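Local coordinates for protein N-acetyltransferase (Staphylococcus aureus subsp. aureus, PDB 4M85) that is a GNAT-fold N-acetyltransferase that probably transfers an acetyl group from acetyl-CoA to an amine, at residues H34-S47 against W88-Y100. Sequence-based numbering, arbitrary orientation.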
# COMPACT_ATOMS: atom_id res chain seq x y z
N HIS A 34 -1.03 -13.96 -14.23
CA HIS A 34 -0.59 -14.41 -15.55
C HIS A 34 0.78 -13.94 -16.00
O HIS A 34 1.23 -14.33 -17.07
CB HIS A 34 -1.63 -14.02 -16.60
CG HIS A 34 -2.93 -14.74 -16.43
ND1 HIS A 34 -4.03 -14.15 -15.85
CD2 HIS A 34 -3.28 -16.02 -16.69
CE1 HIS A 34 -5.01 -15.03 -15.79
NE2 HIS A 34 -4.58 -16.17 -16.30
N LEU A 35 1.46 -13.13 -15.19
CA LEU A 35 2.80 -12.66 -15.57
C LEU A 35 3.87 -13.17 -14.63
O LEU A 35 3.58 -13.48 -13.47
CB LEU A 35 2.86 -11.14 -15.63
CG LEU A 35 1.96 -10.49 -16.67
CD1 LEU A 35 1.86 -9.00 -16.39
CD2 LEU A 35 2.49 -10.75 -18.08
N PRO A 36 5.11 -13.29 -15.13
CA PRO A 36 6.18 -13.83 -14.29
C PRO A 36 6.47 -12.88 -13.14
O PRO A 36 6.50 -11.67 -13.34
CB PRO A 36 7.39 -13.89 -15.23
CG PRO A 36 6.87 -13.67 -16.61
CD PRO A 36 5.60 -12.89 -16.46
N LYS A 37 6.67 -13.44 -11.95
CA LYS A 37 6.96 -12.70 -10.72
C LYS A 37 8.16 -11.80 -10.88
O LYS A 37 8.22 -10.73 -10.29
CB LYS A 37 7.27 -13.65 -9.54
CG LYS A 37 6.24 -14.77 -9.33
CD LYS A 37 6.13 -15.22 -7.88
CE LYS A 37 4.75 -15.79 -7.52
NZ LYS A 37 4.16 -16.68 -8.54
N ASP A 38 9.13 -12.28 -11.65
CA ASP A 38 10.36 -11.55 -11.87
C ASP A 38 10.06 -10.21 -12.49
O ASP A 38 10.62 -9.18 -12.10
CB ASP A 38 11.27 -12.33 -12.83
CG ASP A 38 12.70 -11.82 -12.83
OD1 ASP A 38 13.32 -11.84 -13.91
OD2 ASP A 38 13.19 -11.42 -11.76
N MET A 39 9.13 -10.25 -13.45
CA MET A 39 8.83 -9.10 -14.26
C MET A 39 7.97 -8.12 -13.48
O MET A 39 8.19 -6.93 -13.56
CB MET A 39 8.09 -9.53 -15.52
CG MET A 39 8.38 -8.68 -16.74
SD MET A 39 7.71 -9.52 -18.19
CE MET A 39 5.99 -9.15 -18.00
N VAL A 40 7.01 -8.65 -12.73
CA VAL A 40 6.12 -7.84 -11.90
C VAL A 40 6.91 -7.15 -10.78
O VAL A 40 6.69 -5.99 -10.50
CB VAL A 40 4.97 -8.69 -11.33
CG1 VAL A 40 4.08 -7.86 -10.40
CG2 VAL A 40 4.13 -9.29 -12.46
N LEU A 41 7.85 -7.85 -10.16
CA LEU A 41 8.68 -7.26 -9.11
C LEU A 41 9.53 -6.12 -9.64
O LEU A 41 9.55 -5.02 -9.07
CB LEU A 41 9.58 -8.33 -8.46
CG LEU A 41 8.88 -9.31 -7.53
CD1 LEU A 41 9.84 -10.40 -7.05
CD2 LEU A 41 8.28 -8.57 -6.33
N ASP A 42 10.27 -6.38 -10.72
CA ASP A 42 11.00 -5.33 -11.40
C ASP A 42 10.10 -4.10 -11.66
O ASP A 42 10.51 -2.96 -11.44
CB ASP A 42 11.56 -5.84 -12.73
CG ASP A 42 12.25 -4.76 -13.50
OD1 ASP A 42 13.33 -4.30 -13.07
OD2 ASP A 42 11.71 -4.35 -14.54
N ALA A 43 8.89 -4.34 -12.12
CA ALA A 43 7.98 -3.23 -12.39
C ALA A 43 7.60 -2.43 -11.13
O ALA A 43 7.58 -1.19 -11.18
CB ALA A 43 6.74 -3.72 -13.09
N ILE A 44 7.27 -3.13 -10.04
CA ILE A 44 6.88 -2.46 -8.80
C ILE A 44 8.07 -1.70 -8.25
O ILE A 44 7.91 -0.58 -7.79
CB ILE A 44 6.33 -3.46 -7.73
CG1 ILE A 44 5.06 -4.15 -8.22
CG2 ILE A 44 5.99 -2.78 -6.43
CD1 ILE A 44 4.83 -5.52 -7.60
N GLU A 45 9.25 -2.29 -8.30
CA GLU A 45 10.47 -1.65 -7.87
C GLU A 45 10.65 -0.31 -8.60
O GLU A 45 10.98 0.70 -8.00
CB GLU A 45 11.69 -2.52 -8.17
CG GLU A 45 11.81 -3.79 -7.34
CD GLU A 45 12.77 -4.80 -7.95
OE1 GLU A 45 13.49 -4.42 -8.88
OE2 GLU A 45 12.80 -5.99 -7.52
N LYS A 46 10.44 -0.32 -9.91
CA LYS A 46 10.59 0.91 -10.69
C LYS A 46 9.50 1.90 -10.31
O LYS A 46 9.76 3.11 -10.31
CB LYS A 46 10.54 0.60 -12.20
CG LYS A 46 11.81 -0.02 -12.73
CD LYS A 46 11.60 -0.60 -14.13
CE LYS A 46 12.93 -0.94 -14.79
NZ LYS A 46 12.76 -1.99 -15.82
N SER A 47 8.30 1.39 -10.01
CA SER A 47 7.15 2.21 -9.60
C SER A 47 7.46 3.05 -8.35
O SER A 47 6.80 4.07 -8.13
CB SER A 47 5.89 1.38 -9.38
OG SER A 47 5.84 0.71 -8.12
N TRP A 88 2.10 4.84 -13.72
CA TRP A 88 2.58 3.53 -14.12
C TRP A 88 3.08 3.50 -15.58
O TRP A 88 4.05 2.81 -15.90
CB TRP A 88 1.48 2.50 -13.92
CG TRP A 88 1.90 1.09 -14.13
CD1 TRP A 88 1.74 0.34 -15.26
CD2 TRP A 88 2.50 0.23 -13.16
NE1 TRP A 88 2.22 -0.94 -15.05
CE2 TRP A 88 2.70 -1.03 -13.77
CE3 TRP A 88 2.89 0.40 -11.83
CZ2 TRP A 88 3.27 -2.10 -13.10
CZ3 TRP A 88 3.46 -0.66 -11.17
CH2 TRP A 88 3.66 -1.90 -11.81
N GLU A 89 2.42 4.28 -16.43
CA GLU A 89 2.76 4.36 -17.84
C GLU A 89 4.12 5.00 -18.16
O GLU A 89 4.65 4.83 -19.27
CB GLU A 89 1.64 5.09 -18.57
CG GLU A 89 0.31 4.37 -18.45
CD GLU A 89 -0.75 4.94 -19.38
OE1 GLU A 89 -0.81 6.21 -19.50
OE2 GLU A 89 -1.50 4.12 -19.98
N LEU A 90 4.72 5.70 -17.19
CA LEU A 90 6.04 6.30 -17.37
C LEU A 90 7.19 5.38 -16.98
O LEU A 90 8.35 5.80 -17.02
CB LEU A 90 6.13 7.60 -16.55
CG LEU A 90 4.95 8.58 -16.81
CD1 LEU A 90 5.02 9.82 -15.93
CD2 LEU A 90 4.94 8.97 -18.28
N LEU A 91 6.89 4.14 -16.60
CA LEU A 91 7.95 3.19 -16.18
C LEU A 91 8.55 2.50 -17.40
O LEU A 91 7.90 2.39 -18.44
CB LEU A 91 7.37 2.14 -15.20
CG LEU A 91 6.69 2.70 -13.96
CD1 LEU A 91 6.12 1.62 -13.05
CD2 LEU A 91 7.68 3.61 -13.21
N ASP A 92 9.79 2.03 -17.25
CA ASP A 92 10.50 1.33 -18.32
C ASP A 92 10.23 -0.16 -18.19
O ASP A 92 10.95 -0.86 -17.47
CB ASP A 92 12.01 1.58 -18.25
CG ASP A 92 12.37 3.05 -18.13
OD1 ASP A 92 11.82 3.88 -18.91
OD2 ASP A 92 13.22 3.37 -17.28
N LEU A 93 9.21 -0.63 -18.92
CA LEU A 93 8.63 -1.94 -18.74
C LEU A 93 8.58 -2.73 -20.05
O LEU A 93 8.40 -2.15 -21.12
CB LEU A 93 7.21 -1.81 -18.20
CG LEU A 93 7.07 -1.12 -16.84
CD1 LEU A 93 5.60 -1.11 -16.44
CD2 LEU A 93 7.93 -1.81 -15.78
N PRO A 94 8.75 -4.05 -19.96
CA PRO A 94 8.56 -4.90 -21.12
C PRO A 94 7.13 -4.88 -21.63
O PRO A 94 6.17 -4.63 -20.87
CB PRO A 94 8.95 -6.29 -20.62
CG PRO A 94 8.88 -6.21 -19.14
CD PRO A 94 9.20 -4.80 -18.78
N GLU A 95 7.00 -5.11 -22.94
CA GLU A 95 5.73 -4.98 -23.62
C GLU A 95 4.71 -5.97 -23.06
O GLU A 95 3.50 -5.73 -23.05
CB GLU A 95 5.94 -5.21 -25.13
CG GLU A 95 4.90 -4.54 -26.00
CD GLU A 95 4.91 -3.03 -25.88
OE1 GLU A 95 5.95 -2.45 -25.50
OE2 GLU A 95 3.86 -2.41 -26.16
N GLU A 96 5.21 -7.08 -22.55
CA GLU A 96 4.37 -8.13 -22.05
C GLU A 96 3.58 -7.71 -20.80
O GLU A 96 2.44 -8.13 -20.62
CB GLU A 96 5.23 -9.36 -21.75
CG GLU A 96 4.44 -10.58 -21.36
CD GLU A 96 5.34 -11.80 -21.21
OE1 GLU A 96 6.54 -11.70 -21.53
OE2 GLU A 96 4.83 -12.85 -20.75
N ILE A 97 4.17 -6.89 -19.94
CA ILE A 97 3.41 -6.36 -18.82
C ILE A 97 2.61 -5.12 -19.23
O ILE A 97 1.51 -4.91 -18.72
CB ILE A 97 4.27 -6.09 -17.57
CG1 ILE A 97 3.38 -5.77 -16.37
CG2 ILE A 97 5.28 -4.98 -17.82
CD1 ILE A 97 4.04 -6.09 -15.05
N LYS A 98 3.16 -4.31 -20.14
CA LYS A 98 2.47 -3.09 -20.59
C LYS A 98 1.13 -3.40 -21.21
O LYS A 98 0.22 -2.57 -21.16
CB LYS A 98 3.33 -2.30 -21.58
CG LYS A 98 4.56 -1.66 -20.95
CD LYS A 98 5.42 -0.92 -21.97
CE LYS A 98 5.05 0.54 -22.11
NZ LYS A 98 5.52 1.38 -20.97
N GLN A 99 0.98 -4.59 -21.81
CA GLN A 99 -0.30 -4.98 -22.42
C GLN A 99 -1.45 -5.06 -21.39
O GLN A 99 -2.62 -4.88 -21.74
CB GLN A 99 -0.16 -6.28 -23.21
CG GLN A 99 0.04 -7.53 -22.36
CD GLN A 99 0.85 -8.64 -23.06
OE1 GLN A 99 1.35 -8.46 -24.17
NE2 GLN A 99 0.97 -9.79 -22.39
N TYR A 100 -1.12 -5.28 -20.12
CA TYR A 100 -2.17 -5.38 -19.09
C TYR A 100 -2.78 -4.04 -18.67
O TYR A 100 -3.80 -4.01 -17.99
CB TYR A 100 -1.66 -6.16 -17.89
CG TYR A 100 -1.68 -7.64 -18.17
CD1 TYR A 100 -0.63 -8.27 -18.83
CD2 TYR A 100 -2.78 -8.41 -17.81
CE1 TYR A 100 -0.66 -9.64 -19.10
CE2 TYR A 100 -2.82 -9.78 -18.08
CZ TYR A 100 -1.76 -10.38 -18.72
OH TYR A 100 -1.80 -11.73 -18.99
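Trp-88 brings the six-membered part of its indole up to helix 37-49, with CH2 3.8 Å from Ala-43 CB and CZ3 3.6 Å from Ser-47 CB. Its CG lies anti to the backbone N (chi1 -172°), which carries the ring toward the helix, and Tyr-53 meets the indole edge-to-face. Leu-91 lays CD1 over one face of that ring, near its rim, while the same methyl also touches Ser-47 CA and the carbonyl oxygen of Ala-43. The single hydrogen bond between the segments follows: Lys-46 NZ reaches Asp-92 O at 2.7 Å, approaching almost head-on to the carbonyl (170°). Asp-42 OD2 holds the same ammonium from within its own helix through a salt bridge on the syn lone pair. Leu-93 then sets CD2 3.5 Å from Ala-43 CB, where the alanine methyl faces the loop. Pro-94, the N-cap of helix 95-98, packs its CG tightly on Met-39 CG and against the sulfur. Met-39 bends at its thioether (chi3 77°), tucking its CE beside Glu-96 CB and against Ile-97 CB, the latter at 3.5 Å. Ile-97 also meets Leu-35, CG1 to CD1 at 3.6 Å, and Leu-31 of helix 30-34 adjoins it. At the far end the Leu-35 and Tyr-100 side chains run past each other in opposite directions, Leu-35 CD2 lying 3.5 Å from Tyr-100 CE1. The phenol oxygen lies by His-34 CB. The 3-10 turn, loop and short helix of 88-100 are thus joined to helix 37-49 and the turn before it mainly by apolar contact; at its partly exposed end the Lys-46 ammonium satisfies a loop carbonyl, its charge probably balanced by Asp-42.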